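Local coordinates for oxysterol-binding protein homolog 3 (Saccharomyces cerevisiae, PDB 4IC4) that transfers lipids between membranes without vesicles in phosphoinositide-coupled transport, carrying them in a hydrophobic pocket, here as its OSBP-related domain, at residues P92-F97 against T192-E197; A100-F105 against F221-S226; L72-E77 against K112-R117. All coordinates share one frame; numbering follows the deposited sequence.

Interaction 1: P92-F97 against T192-E197; sequences PDPITF and TGELFE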
ATOM      1  N   PRO A  92     -10.898 -19.222  16.231  1.00 23.69           N
ATOM      2  CA  PRO A  92     -11.762 -20.204  15.568  1.00 24.08           C
ATOM      3  C   PRO A  92     -12.527 -19.635  14.371  1.00 24.34           C
ATOM      4  O   PRO A  92     -12.978 -20.382  13.503  1.00 25.46           O
ATOM      5  CB  PRO A  92     -12.689 -20.650  16.693  1.00 24.33           C
ATOM      6  CG  PRO A  92     -12.860 -19.393  17.486  1.00 24.09           C
ATOM      7  CD  PRO A  92     -11.442 -18.856  17.553  1.00 23.58           C
ATOM      8  N   ASP A  93     -12.666 -18.312  14.337  1.00 24.01           N
ATOM      9  CA  ASP A  93     -13.371 -17.620  13.259  1.00 22.61           C
ATOM     10  C   ASP A  93     -12.388 -16.669  12.576  1.00 20.48           C
ATOM     11  O   ASP A  93     -12.558 -15.451  12.608  1.00 20.06           O
ATOM     12  CB  ASP A  93     -14.548 -16.832  13.839  1.00 26.24           C
ATOM     13  CG  ASP A  93     -14.109 -15.800  14.865  1.00 28.99           C
ATOM     14  OD1 ASP A  93     -13.279 -16.133  15.737  1.00 31.73           O
ATOM     15  OD2 ASP A  93     -14.602 -14.656  14.805  1.00 32.20           O
ATOM     16  N   PRO A  94     -11.356 -17.224  11.923  1.00 18.34           N
ATOM     17  CA  PRO A  94     -10.334 -16.426  11.239  1.00 16.99           C
ATOM     18  C   PRO A  94     -10.779 -15.380  10.223  1.00 15.91           C
ATOM     19  O   PRO A  94     -10.189 -14.302  10.154  1.00 13.64           O
ATOM     20  CB  PRO A  94      -9.433 -17.486  10.611  1.00 15.51           C
ATOM     21  CG  PRO A  94     -10.379 -18.620  10.350  1.00 16.49           C
ATOM     22  CD  PRO A  94     -11.167 -18.656  11.635  1.00 18.12           C
ATOM     23  N   ILE A  95     -11.807 -15.672   9.435  1.00 16.14           N
ATOM     24  CA  ILE A  95     -12.229 -14.703   8.433  1.00 15.33           C
ATOM     25  C   ILE A  95     -12.688 -13.381   9.041  1.00 14.89           C
ATOM     26  O   ILE A  95     -12.692 -12.356   8.363  1.00 13.59           O
ATOM     27  CB  ILE A  95     -13.334 -15.278   7.501  1.00 15.22           C
ATOM     28  CG1 ILE A  95     -13.354 -14.490   6.182  1.00 15.31           C
ATOM     29  CG2 ILE A  95     -14.696 -15.197   8.175  1.00 16.50           C
ATOM     30  CD1 ILE A  95     -14.151 -15.144   5.067  1.00 16.46           C
ATOM     31  N   THR A  96     -13.064 -13.388  10.317  1.00 14.08           N
ATOM     32  CA  THR A  96     -13.491 -12.149  10.957  1.00 14.88           C
ATOM     33  C   THR A  96     -12.293 -11.206  11.039  1.00 13.42           C
ATOM     34  O   THR A  96     -12.404 -10.016  10.753  1.00 13.62           O
ATOM     35  CB  THR A  96     -14.031 -12.383  12.388  1.00 17.76           C
ATOM     36  OG1 THR A  96     -13.035 -13.046  13.175  1.00 24.06           O
ATOM     37  CG2 THR A  96     -15.289 -13.225  12.354  1.00 17.80           C
ATOM     38  N   PHE A  97     -11.142 -11.752  11.419  1.00 13.32           N
ATOM     39  CA  PHE A  97      -9.939 -10.943  11.548  1.00 12.43           C
ATOM     40  C   PHE A  97      -9.294 -10.656  10.198  1.00 11.26           C
ATOM     41  O   PHE A  97      -8.685  -9.599  10.004  1.00 10.82           O
ATOM     42  CB  PHE A  97      -8.963 -11.623  12.510  1.00 12.97           C
ATOM     43  CG  PHE A  97      -9.513 -11.762  13.898  1.00 13.53           C
ATOM     44  CD1 PHE A  97     -10.277 -12.868  14.250  1.00 16.08           C
ATOM     45  CD2 PHE A  97      -9.353 -10.737  14.823  1.00 15.59           C
ATOM     46  CE1 PHE A  97     -10.885 -12.945  15.504  1.00 17.86           C
ATOM     47  CE2 PHE A  97      -9.957 -10.804  16.079  1.00 17.15           C
ATOM     48  CZ  PHE A  97     -10.724 -11.910  16.416  1.00 19.44           C
ATOM     49  N   THR A 192      -2.242 -23.900   8.944  1.00 16.42           N
ATOM     50  CA  THR A 192      -3.197 -24.880   8.422  1.00 16.52           C
ATOM     51  C   THR A 192      -3.272 -24.961   6.903  1.00 16.99           C
ATOM     52  O   THR A 192      -3.853 -25.897   6.351  1.00 16.31           O
ATOM     53  CB  THR A 192      -4.603 -24.541   8.903  1.00 18.28           C
ATOM     54  OG1 THR A 192      -4.973 -23.265   8.363  1.00 15.01           O
ATOM     55  CG2 THR A 192      -4.652 -24.476  10.421  1.00 17.13           C
ATOM     56  N   GLY A 193      -2.714 -23.965   6.228  1.00 16.74           N
ATOM     57  CA  GLY A 193      -2.766 -23.951   4.780  1.00 15.93           C
ATOM     58  C   GLY A 193      -4.030 -23.284   4.261  1.00 14.97           C
ATOM     59  O   GLY A 193      -4.212 -23.169   3.049  1.00 17.12           O
ATOM     60  N   GLU A 194      -4.911 -22.848   5.161  1.00 14.95           N
ATOM     61  CA  GLU A 194      -6.142 -22.193   4.729  1.00 14.71           C
ATOM     62  C   GLU A 194      -5.784 -20.940   3.938  1.00 14.88           C
ATOM     63  O   GLU A 194      -4.898 -20.180   4.332  1.00 16.57           O
ATOM     64  CB  GLU A 194      -7.030 -21.819   5.924  1.00 16.00           C
ATOM     65  CG  GLU A 194      -8.360 -21.183   5.510  1.00 16.77           C
ATOM     66  CD  GLU A 194      -9.321 -20.947   6.669  1.00 16.71           C
ATOM     67  OE1 GLU A 194     -10.436 -20.442   6.416  1.00 17.24           O
ATOM     68  OE2 GLU A 194      -8.977 -21.259   7.829  1.00 18.01           O
ATOM     69  N   LEU A 195      -6.473 -20.735   2.822  1.00 13.34           N
ATOM     70  CA  LEU A 195      -6.212 -19.581   1.967  1.00 12.65           C
ATOM     71  C   LEU A 195      -7.354 -18.577   2.003  1.00 12.57           C
ATOM     72  O   LEU A 195      -8.519 -18.944   2.152  1.00 14.03           O
ATOM     73  CB  LEU A 195      -6.008 -20.031   0.517  1.00 14.39           C
ATOM     74  CG  LEU A 195      -4.999 -21.148   0.243  1.00 15.06           C
ATOM     75  CD1 LEU A 195      -4.981 -21.450  -1.253  1.00 17.12           C
ATOM     76  CD2 LEU A 195      -3.617 -20.735   0.728  1.00 16.06           C
ATOM     77  N   PHE A 196      -7.006 -17.302   1.868  1.00 11.21           N
ATOM     78  CA  PHE A 196      -7.991 -16.228   1.840  1.00 11.59           C
ATOM     79  C   PHE A 196      -7.625 -15.350   0.656  1.00 10.87           C
ATOM     80  O   PHE A 196      -6.448 -15.112   0.393  1.00 12.50           O
ATOM     81  CB  PHE A 196      -7.937 -15.403   3.126  1.00 11.05           C
ATOM     82  CG  PHE A 196      -8.293 -16.180   4.357  1.00 11.54           C
ATOM     83  CD1 PHE A 196      -9.607 -16.224   4.816  1.00 11.48           C
ATOM     84  CD2 PHE A 196      -7.314 -16.878   5.049  1.00 12.43           C
ATOM     85  CE1 PHE A 196      -9.937 -16.960   5.957  1.00 13.00           C
ATOM     86  CE2 PHE A 196      -7.632 -17.618   6.189  1.00 13.62           C
ATOM     87  CZ  PHE A 196      -8.945 -17.656   6.642  1.00 13.60           C
ATOM     88  N   GLU A 197      -8.631 -14.872  -0.063  1.00 11.70           N
ATOM     89  CA  GLU A 197      -8.395 -14.021  -1.218  1.00 14.10           C
ATOM     90  C   GLU A 197      -9.392 -12.878  -1.271  1.00 13.19           C
ATOM     91  O   GLU A 197     -10.534 -13.006  -0.822  1.00 13.73           O
ATOM     92  CB  GLU A 197      -8.501 -14.836  -2.511  1.00 16.50           C
ATOM     93  CG  GLU A 197      -7.438 -15.902  -2.682  1.00 23.56           C
ATOM     94  CD  GLU A 197      -7.702 -16.793  -3.883  1.00 27.78           C
ATOM     95  OE1 GLU A 197      -7.887 -16.255  -4.994  1.00 30.23           O
ATOM     96  OE2 GLU A 197      -7.723 -18.031  -3.716  1.00 31.01           O
TER
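In the antiparallel beta barrel of the OSBP-related domain, the first turn of helix 94-104 packs against strand 195-199 at its start, and P94 and I95 meet the ring of F196 there. The strand directs F196 toward the helix, and its ring reaches the helix with the far atoms CE1 and CZ. P94 CB lies 4.0 Å from F196 CZ, the two side chains crossing at about a right angle. I95 meets the neighbouring ring atom, its CB 4.1 Å from F196 CE1, and its CA is equally near. Both residues come to the ring obliquely. F196 has CG anti to its carbonyl carbon, and this torsion (chi1 -64°) sets the ring so that CE1 and CZ are the atoms that reach I95 and P94. The ring also meets that of F189 in strand 177-189, which P94 touches too.

Proline suits the first turn of a helix, where its lack of an N-H costs no backbone bond, and its rigid ring offers a compact apolar surface. Isoleucine, branched at CB, fills the space close to the backbone. Next to this turn, D93 O accepts the backbone N-H of T96 at 3.1 Å.

E194 enters from the loop before the strand. Its chain is fully extended, CG anti to the backbone N (chi1 -178°), and this brings the buried carboxylate up to the proline. The polar end is held by S225, whose OG is hydrogen-bonded to OE1. The backbone N of E194 donates to T192 OG1 at 3.2 Å, closing an ST turn. The other carboxylate oxygen, E194 OE2, rests 3.9 Å from P94 CG.

Interaction 2: A100-F105 against F221-S226; sequences AFAISF and FEVHSS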
ATOM      1  N   ALA A 100     -11.136  -7.761   8.924  1.00 10.94           N
ATOM      2  CA  ALA A 100     -10.702  -6.531   9.579  1.00 10.11           C
ATOM      3  C   ALA A 100      -9.404  -6.070   8.920  1.00  9.52           C
ATOM      4  O   ALA A 100      -9.218  -4.883   8.638  1.00  9.99           O
ATOM      5  CB  ALA A 100     -10.475  -6.780  11.073  1.00 10.97           C
ATOM      6  N   PHE A 101      -8.504  -7.016   8.679  1.00  9.72           N
ATOM      7  CA  PHE A 101      -7.232  -6.694   8.043  1.00  9.73           C
ATOM      8  C   PHE A 101      -7.455  -6.108   6.653  1.00  8.88           C
ATOM      9  O   PHE A 101      -6.846  -5.104   6.292  1.00 10.42           O
ATOM     10  CB  PHE A 101      -6.360  -7.947   7.928  1.00  8.72           C
ATOM     11  CG  PHE A 101      -5.066  -7.715   7.196  1.00  8.10           C
ATOM     12  CD1 PHE A 101      -4.003  -7.071   7.823  1.00  8.74           C
ATOM     13  CD2 PHE A 101      -4.926  -8.107   5.870  1.00  9.32           C
ATOM     14  CE1 PHE A 101      -2.814  -6.819   7.135  1.00  8.54           C
ATOM     15  CE2 PHE A 101      -3.739  -7.858   5.171  1.00  9.86           C
ATOM     16  CZ  PHE A 101      -2.681  -7.213   5.808  1.00 10.04           C
ATOM     17  N   ALA A 102      -8.342  -6.731   5.881  1.00  9.90           N
ATOM     18  CA  ALA A 102      -8.630  -6.284   4.522  1.00  9.17           C
ATOM     19  C   ALA A 102      -9.147  -4.852   4.438  1.00  9.47           C
ATOM     20  O   ALA A 102      -8.857  -4.134   3.481  1.00  9.88           O
ATOM     21  CB  ALA A 102      -9.628  -7.233   3.867  1.00 10.45           C
ATOM     22  N   ILE A 103      -9.916  -4.443   5.440  1.00  9.97           N
ATOM     23  CA  ILE A 103     -10.483  -3.102   5.479  1.00 11.03           C
ATOM     24  C   ILE A 103      -9.546  -2.073   6.115  1.00  9.85           C
ATOM     25  O   ILE A 103      -9.574  -0.893   5.757  1.00 11.25           O
ATOM     26  CB  ILE A 103     -11.805  -3.105   6.286  1.00 14.92           C
ATOM     27  CG1 ILE A 103     -12.841  -3.985   5.583  1.00 15.40           C
ATOM     28  CG2 ILE A 103     -12.328  -1.684   6.454  1.00 17.62           C
ATOM     29  CD1 ILE A 103     -14.089  -4.245   6.412  1.00 21.38           C
ATOM     30  N   SER A 104      -8.705  -2.528   7.039  1.00 10.80           N
ATOM     31  CA  SER A 104      -7.822  -1.633   7.780  1.00 10.50           C
ATOM     32  C   SER A 104      -6.968  -0.648   6.999  1.00  9.62           C
ATOM     33  O   SER A 104      -6.753   0.472   7.464  1.00 10.55           O
ATOM     34  CB  SER A 104      -6.917  -2.437   8.721  1.00  9.67           C
ATOM     35  OG  SER A 104      -5.991  -3.233   8.007  1.00 10.30           O
ATOM     36  N   PHE A 105      -6.485  -1.039   5.827  1.00 10.51           N
ATOM     37  CA  PHE A 105      -5.627  -0.145   5.061  1.00 10.33           C
ATOM     38  C   PHE A 105      -6.301   1.185   4.716  1.00 10.25           C
ATOM     39  O   PHE A 105      -5.621   2.196   4.532  1.00 10.08           O
ATOM     40  CB  PHE A 105      -5.142  -0.822   3.775  1.00 11.78           C
ATOM     41  CG  PHE A 105      -6.117  -0.736   2.646  1.00 11.33           C
ATOM     42  CD1 PHE A 105      -7.245  -1.543   2.619  1.00 11.25           C
ATOM     43  CD2 PHE A 105      -5.928   0.191   1.622  1.00 10.53           C
ATOM     44  CE1 PHE A 105      -8.175  -1.432   1.589  1.00 12.94           C
ATOM     45  CE2 PHE A 105      -6.854   0.312   0.586  1.00 13.33           C
ATOM     46  CZ  PHE A 105      -7.982  -0.503   0.569  1.00 12.42           C
ATOM     47  N   PHE A 221     -17.216  -5.422  -1.363  1.00 17.33           N
ATOM     48  CA  PHE A 221     -16.208  -6.393  -1.773  1.00 15.05           C
ATOM     49  C   PHE A 221     -16.280  -7.585  -0.829  1.00 15.60           C
ATOM     50  O   PHE A 221     -16.818  -7.475   0.277  1.00 15.22           O
ATOM     51  CB  PHE A 221     -14.800  -5.765  -1.799  1.00 14.18           C
ATOM     52  CG  PHE A 221     -14.107  -5.720  -0.467  1.00 12.56           C
ATOM     53  CD1 PHE A 221     -13.146  -6.674  -0.140  1.00 13.36           C
ATOM     54  CD2 PHE A 221     -14.372  -4.699   0.437  1.00 13.41           C
ATOM     55  CE1 PHE A 221     -12.453  -6.606   1.067  1.00 12.64           C
ATOM     56  CE2 PHE A 221     -13.687  -4.621   1.649  1.00 12.86           C
ATOM     57  CZ  PHE A 221     -12.725  -5.575   1.967  1.00 13.91           C
ATOM     58  N   GLU A 222     -15.766  -8.725  -1.270  1.00 15.39           N
ATOM     59  CA  GLU A 222     -15.820  -9.923  -0.450  1.00 15.43           C
ATOM     60  C   GLU A 222     -14.469 -10.586  -0.232  1.00 13.90           C
ATOM     61  O   GLU A 222     -13.558 -10.478  -1.053  1.00 14.28           O
ATOM     62  CB  GLU A 222     -16.780 -10.947  -1.070  1.00 19.56           C
ATOM     63  CG  GLU A 222     -18.165 -10.400  -1.392  1.00 24.19           C
ATOM     64  CD  GLU A 222     -19.160 -11.495  -1.737  1.00 27.08           C
ATOM     65  OE1 GLU A 222     -18.839 -12.347  -2.590  1.00 29.24           O
ATOM     66  OE2 GLU A 222     -20.267 -11.500  -1.155  1.00 30.93           O
ATOM     67  N   VAL A 223     -14.354 -11.268   0.900  1.00 13.80           N
ATOM     68  CA  VAL A 223     -13.155 -12.008   1.242  1.00 13.31           C
ATOM     69  C   VAL A 223     -13.604 -13.460   1.204  1.00 14.96           C
ATOM     70  O   VAL A 223     -14.634 -13.805   1.781  1.00 15.01           O
ATOM     71  CB  VAL A 223     -12.660 -11.672   2.659  1.00 13.18           C
ATOM     72  CG1 VAL A 223     -11.492 -12.577   3.030  1.00 13.52           C
ATOM     73  CG2 VAL A 223     -12.248 -10.211   2.725  1.00 13.40           C
ATOM     74  N   HIS A 224     -12.844 -14.304   0.520  1.00 16.01           N
ATOM     75  CA  HIS A 224     -13.201 -15.712   0.402  1.00 17.53           C
ATOM     76  C   HIS A 224     -12.143 -16.644   0.965  1.00 18.30           C
ATOM     77  O   HIS A 224     -10.947 -16.450   0.754  1.00 17.42           O
ATOM     78  CB  HIS A 224     -13.462 -16.055  -1.066  1.00 21.68           C
ATOM     79  CG  HIS A 224     -14.659 -15.367  -1.642  1.00 25.07           C
ATOM     80  ND1 HIS A 224     -15.951 -15.715  -1.307  1.00 29.63           N
ATOM     81  CD2 HIS A 224     -14.762 -14.332  -2.509  1.00 28.07           C
ATOM     82  CE1 HIS A 224     -16.797 -14.926  -1.943  1.00 28.40           C
ATOM     83  NE2 HIS A 224     -16.102 -14.077  -2.678  1.00 28.54           N
ATOM     84  N   SER A 225     -12.602 -17.663   1.685  1.00 16.62           N
ATOM     85  CA  SER A 225     -11.720 -18.650   2.282  1.00 17.45           C
ATOM     86  C   SER A 225     -11.772 -19.945   1.487  1.00 17.31           C
ATOM     87  O   SER A 225     -12.813 -20.300   0.933  1.00 18.01           O
ATOM     88  CB  SER A 225     -12.143 -18.941   3.721  1.00 17.83           C
ATOM     89  OG  SER A 225     -11.549 -20.143   4.176  1.00 19.24           O
ATOM     90  N   SER A 226     -10.647 -20.649   1.436  1.00 16.57           N
ATOM     91  CA  SER A 226     -10.587 -21.913   0.718  1.00 17.40           C
ATOM     92  C   SER A 226     -11.492 -22.948   1.386  1.00 18.78           C
ATOM     93  O   SER A 226     -11.761 -24.004   0.813  1.00 20.04           O
ATOM     94  CB  SER A 226      -9.146 -22.433   0.674  1.00 16.64           C
ATOM     95  OG  SER A 226      -8.596 -22.558   1.976  1.00 16.32           O
TER
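Helix 94-104 lies against strand 214-225 of the beta barrel in the OSBP-related domain, and here A102 and I103 of the helix meet F221 and V223 of the strand. The short helical and strand axes come within 9.9 Å and run roughly antiparallel, at 143°. The contact is wholly apolar and buried.

F221 carries most of it. Its CG sits between the backbone N and the carbonyl carbon (chi1 83°), a rotamer that an extended strand tolerates for an aromatic residue and that points the ring at the helix. The ring presents its edge: A102 CB lies in the ring plane, 4.0 Å from CZ and about as far from CE1. I103 meets the same edge near its plane, through CG1, which is 4.0 Å from F221 CZ. In I103 that branch stands anti to the carbonyl carbon (chi1 -63°), while CG2 is anti to the backbone N and turned elsewhere. The ring thus fits its rim against two neighbouring helix residues.

Alanine suits position 102 because its single methyl lets helix and strand come close, the CA atoms of A102 and V223 being 8.0 Å apart. W198 of strand 195-199 touches both A102 and V223, and I233 of strand 230-235 meets both I103 and F221, so neighbouring strands extend the apolar patch. Valine, branched at CB, is at home in a strand. One of its two methyls, V223 CG2, makes the contact, 4.1 Å from A102 CB.

Interaction 3: L72-E77 against K112-R117; sequences LQLISE and KTRTLR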
ATOM      1  N   LEU A  72       5.543   1.674  -3.804  1.00  5.66           N
ATOM      2  CA  LEU A  72       5.851   0.409  -3.144  1.00  6.10           C
ATOM      3  C   LEU A  72       5.675   0.585  -1.638  1.00  6.88           C
ATOM      4  O   LEU A  72       5.164  -0.304  -0.954  1.00  7.67           O
ATOM      5  CB  LEU A  72       7.287  -0.025  -3.444  1.00  7.03           C
ATOM      6  CG  LEU A  72       7.611  -0.370  -4.901  1.00  8.36           C
ATOM      7  CD1 LEU A  72       9.110  -0.631  -5.040  1.00  9.95           C
ATOM      8  CD2 LEU A  72       6.811  -1.587  -5.336  1.00 11.20           C
ATOM      9  N   GLN A  73       6.100   1.736  -1.124  1.00  6.86           N
ATOM     10  CA  GLN A  73       5.964   2.017   0.298  1.00  6.42           C
ATOM     11  C   GLN A  73       4.486   2.211   0.669  1.00  6.88           C
ATOM     12  O   GLN A  73       4.032   1.727   1.708  1.00  7.53           O
ATOM     13  CB  GLN A  73       6.815   3.243   0.665  1.00  6.13           C
ATOM     14  CG  GLN A  73       8.312   2.937   0.547  1.00  7.98           C
ATOM     15  CD  GLN A  73       9.206   4.152   0.692  1.00  8.06           C
ATOM     16  OE1 GLN A  73       9.024   5.163   0.010  1.00  8.14           O
ATOM     17  NE2 GLN A  73      10.198   4.051   1.573  1.00  7.38           N
ATOM     18  N   LEU A  74       3.731   2.895  -0.189  1.00  6.84           N
ATOM     19  CA  LEU A  74       2.307   3.107   0.066  1.00  7.26           C
ATOM     20  C   LEU A  74       1.567   1.777   0.192  1.00  7.34           C
ATOM     21  O   LEU A  74       0.820   1.558   1.145  1.00  8.74           O
ATOM     22  CB  LEU A  74       1.664   3.910  -1.068  1.00  7.78           C
ATOM     23  CG  LEU A  74       0.130   3.922  -1.011  1.00  8.44           C
ATOM     24  CD1 LEU A  74      -0.326   4.719   0.196  1.00 11.72           C
ATOM     25  CD2 LEU A  74      -0.442   4.521  -2.289  1.00 10.31           C
ATOM     26  N   ILE A  75       1.768   0.888  -0.772  1.00  6.81           N
ATOM     27  CA  ILE A  75       1.079  -0.392  -0.726  1.00  8.19           C
ATOM     28  C   ILE A  75       1.525  -1.237   0.473  1.00  7.43           C
ATOM     29  O   ILE A  75       0.759  -2.061   0.978  1.00  9.04           O
ATOM     30  CB  ILE A  75       1.258  -1.146  -2.053  1.00  8.09           C
ATOM     31  CG1 ILE A  75       0.612  -0.322  -3.174  1.00 11.15           C
ATOM     32  CG2 ILE A  75       0.614  -2.528  -1.967  1.00  9.75           C
ATOM     33  CD1 ILE A  75       0.778  -0.915  -4.559  1.00 12.33           C
ATOM     34  N   SER A  76       2.748  -1.018   0.948  1.00  7.53           N
ATOM     35  CA  SER A  76       3.237  -1.748   2.117  1.00  7.85           C
ATOM     36  C   SER A  76       2.433  -1.387   3.362  1.00  7.95           C
ATOM     37  O   SER A  76       2.457  -2.118   4.351  1.00  8.99           O
ATOM     38  CB  SER A  76       4.715  -1.445   2.372  1.00  8.28           C
ATOM     39  OG  SER A  76       5.519  -1.979   1.339  1.00 10.96           O
ATOM     40  N   GLU A  77       1.729  -0.256   3.319  1.00  8.06           N
ATOM     41  CA  GLU A  77       0.913   0.158   4.456  1.00  8.45           C
ATOM     42  C   GLU A  77      -0.271  -0.788   4.614  1.00  8.74           C
ATOM     43  O   GLU A  77      -0.975  -0.759   5.628  1.00  9.73           O
ATOM     44  CB  GLU A  77       0.443   1.606   4.282  1.00  8.26           C
ATOM     45  CG  GLU A  77       1.596   2.600   4.337  1.00 10.00           C
ATOM     46  CD  GLU A  77       1.159   4.044   4.201  1.00  9.86           C
ATOM     47  OE1 GLU A  77       0.526   4.580   5.139  1.00  9.36           O
ATOM     48  OE2 GLU A  77       1.450   4.641   3.147  1.00  9.81           O
ATOM     49  N   LYS A 112      -7.921  13.749   6.061  1.00 15.00           N
ATOM     50  CA  LYS A 112      -8.066  14.177   4.676  1.00 15.06           C
ATOM     51  C   LYS A 112      -6.802  14.751   4.049  1.00 14.12           C
ATOM     52  O   LYS A 112      -6.670  14.773   2.825  1.00 15.34           O
ATOM     53  CB  LYS A 112      -9.206  15.194   4.567  1.00 18.27           C
ATOM     54  CG  LYS A 112     -10.571  14.602   4.875  1.00 21.89           C
ATOM     55  CD  LYS A 112     -11.672  15.651   4.810  1.00 23.79           C
ATOM     56  CE  LYS A 112     -13.031  15.033   5.098  1.00 25.73           C
ATOM     57  NZ  LYS A 112     -14.122  16.047   5.104  1.00 27.09           N
ATOM     58  N   THR A 113      -5.873  15.212   4.877  1.00 13.20           N
ATOM     59  CA  THR A 113      -4.633  15.778   4.362  1.00 12.72           C
ATOM     60  C   THR A 113      -3.904  14.761   3.476  1.00 12.72           C
ATOM     61  O   THR A 113      -3.284  15.127   2.476  1.00 12.35           O
ATOM     62  CB  THR A 113      -3.697  16.207   5.514  1.00 13.93           C
ATOM     63  OG1 THR A 113      -4.400  17.096   6.394  1.00 14.88           O
ATOM     64  CG2 THR A 113      -2.461  16.917   4.971  1.00 15.15           C
ATOM     65  N   ARG A 114      -4.000  13.484   3.836  1.00 13.10           N
ATOM     66  CA  ARG A 114      -3.332  12.421   3.086  1.00 11.61           C
ATOM     67  C   ARG A 114      -3.799  12.321   1.634  1.00 12.71           C
ATOM     68  O   ARG A 114      -3.060  11.843   0.770  1.00 13.46           O
ATOM     69  CB  ARG A 114      -3.546  11.068   3.789  1.00 10.13           C
ATOM     70  CG  ARG A 114      -2.692   9.914   3.248  1.00 10.78           C
ATOM     71  CD  ARG A 114      -1.222  10.092   3.618  1.00  9.51           C
ATOM     72  NE  ARG A 114      -0.346   9.206   2.850  1.00  9.78           N
ATOM     73  CZ  ARG A 114      -0.016   7.962   3.194  1.00  8.41           C
ATOM     74  NH1 ARG A 114      -0.474   7.417   4.313  1.00  8.86           N
ATOM     75  NH2 ARG A 114       0.785   7.259   2.404  1.00 10.15           N
ATOM     76  N   THR A 115      -5.015  12.779   1.352  1.00 13.16           N
ATOM     77  CA  THR A 115      -5.541  12.700  -0.008  1.00 14.18           C
ATOM     78  C   THR A 115      -5.089  13.834  -0.936  1.00 14.69           C
ATOM     79  O   THR A 115      -5.415  13.827  -2.123  1.00 18.23           O
ATOM     80  CB  THR A 115      -7.088  12.666  -0.008  1.00 14.94           C
ATOM     81  OG1 THR A 115      -7.594  13.937   0.415  1.00 16.41           O
ATOM     82  CG2 THR A 115      -7.602  11.580   0.936  1.00 15.99           C
ATOM     83  N   LEU A 116      -4.327  14.786  -0.403  1.00 14.26           N
ATOM     84  CA  LEU A 116      -3.858  15.935  -1.183  1.00 14.95           C
ATOM     85  C   LEU A 116      -2.705  15.633  -2.143  1.00 15.81           C
ATOM     86  O   LEU A 116      -2.604  16.254  -3.204  1.00 18.65           O
ATOM     87  CB  LEU A 116      -3.446  17.069  -0.243  1.00 15.92           C
ATOM     88  CG  LEU A 116      -4.560  17.687   0.605  1.00 16.01           C
ATOM     89  CD1 LEU A 116      -3.954  18.571   1.675  1.00 15.10           C
ATOM     90  CD2 LEU A 116      -5.495  18.488  -0.287  1.00 18.71           C
ATOM     91  N   ARG A 117      -1.838  14.695  -1.774  1.00 15.04           N
ATOM     92  CA  ARG A 117      -0.695  14.332  -2.615  1.00 15.00           C
ATOM     93  C   ARG A 117      -0.658  12.835  -2.909  1.00 14.40           C
ATOM     94  O   ARG A 117      -1.406  12.059  -2.315  1.00 14.35           O
ATOM     95  CB  ARG A 117       0.621  14.737  -1.944  1.00 17.05           C
ATOM     96  CG  ARG A 117       0.879  16.236  -1.848  1.00 22.07           C
ATOM     97  CD  ARG A 117       0.745  16.697  -0.417  1.00 26.07           C
ATOM     98  NE  ARG A 117       1.323  18.015  -0.183  1.00 27.66           N
ATOM     99  CZ  ARG A 117       1.258  18.652   0.981  1.00 27.50           C
ATOM    100  NH1 ARG A 117       0.638  18.088   2.011  1.00 25.95           N
ATOM    101  NH2 ARG A 117       1.812  19.849   1.116  1.00 28.53           N
TER
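E77 OE1 is gripped by two groups, R114 NH1 at 3.1 Å and the hydroxyl OG1 of T302 in helix 300-305. Beside it E77 OE2 receives the shorter bond, 2.8 Å from R114 NH2, with a nearly straight N-H...O angle of 178°; the bond to OE1 is almost as straight. The two arginine bonds form an end-on bidentate salt bridge: each terminal nitrogen serves one oxygen, each oxygen accepts through its syn lone pair, and the carboxylate and guanidinium planes lie only 7° apart.

The two chains come from opposite directions. E77 lies near the end of helix 71-76, and its chain, extended beyond CG, carries the carboxylate out to meet the arginine. R114 stands in a 3-10 turn ahead of strand 118-120; its CG is anti to the backbone N, and a bend at chi2 (71°) directs the guanidinium to the glutamate. L74 slides past the arginine, and its methyl CD1 comes within 3.5 Å of NH2, giving the cation an apolar neighbour.

R114 NE makes a further salt bridge with E67 OE1. Arginine suits this place because its planar guanidinium, with several N-H groups, can serve two carboxylates at once, and glutamate offers the matching pair of syn lone pairs. With two acids flanking it, the buried arginine is probably charged, and the bridge would offset much of the cost of burying R114 and E77 while tying helix 71-76 to the loop that leads to strand 118-120, which begins with the phosphoinositide-binding K118.

Overall arrangement
Interactions 1 and 2 use the same helix, 94-104, about two turns apart, laid on the neighbouring strands 195-199 and 214-225. Their centres are about 10 Å apart and they touch directly: E194 OE1 is 2.5 Å from S225 OG, probably a hydrogen bond, and I95 CD1 packs 3.6 Å from V223 O. Both lie away from the residues known to bind the phosphoinositide. Interaction 3 is polar where they are apolar. Its centre is about 20 Å from that of interaction 2, with nearest atoms about 5 Å apart, and about 27 Å from that of interaction 1, with nearest atoms about 13 Å apart. It is nearest the phosphoinositide site, the side chain of L74 being about 7 Å from that of K118.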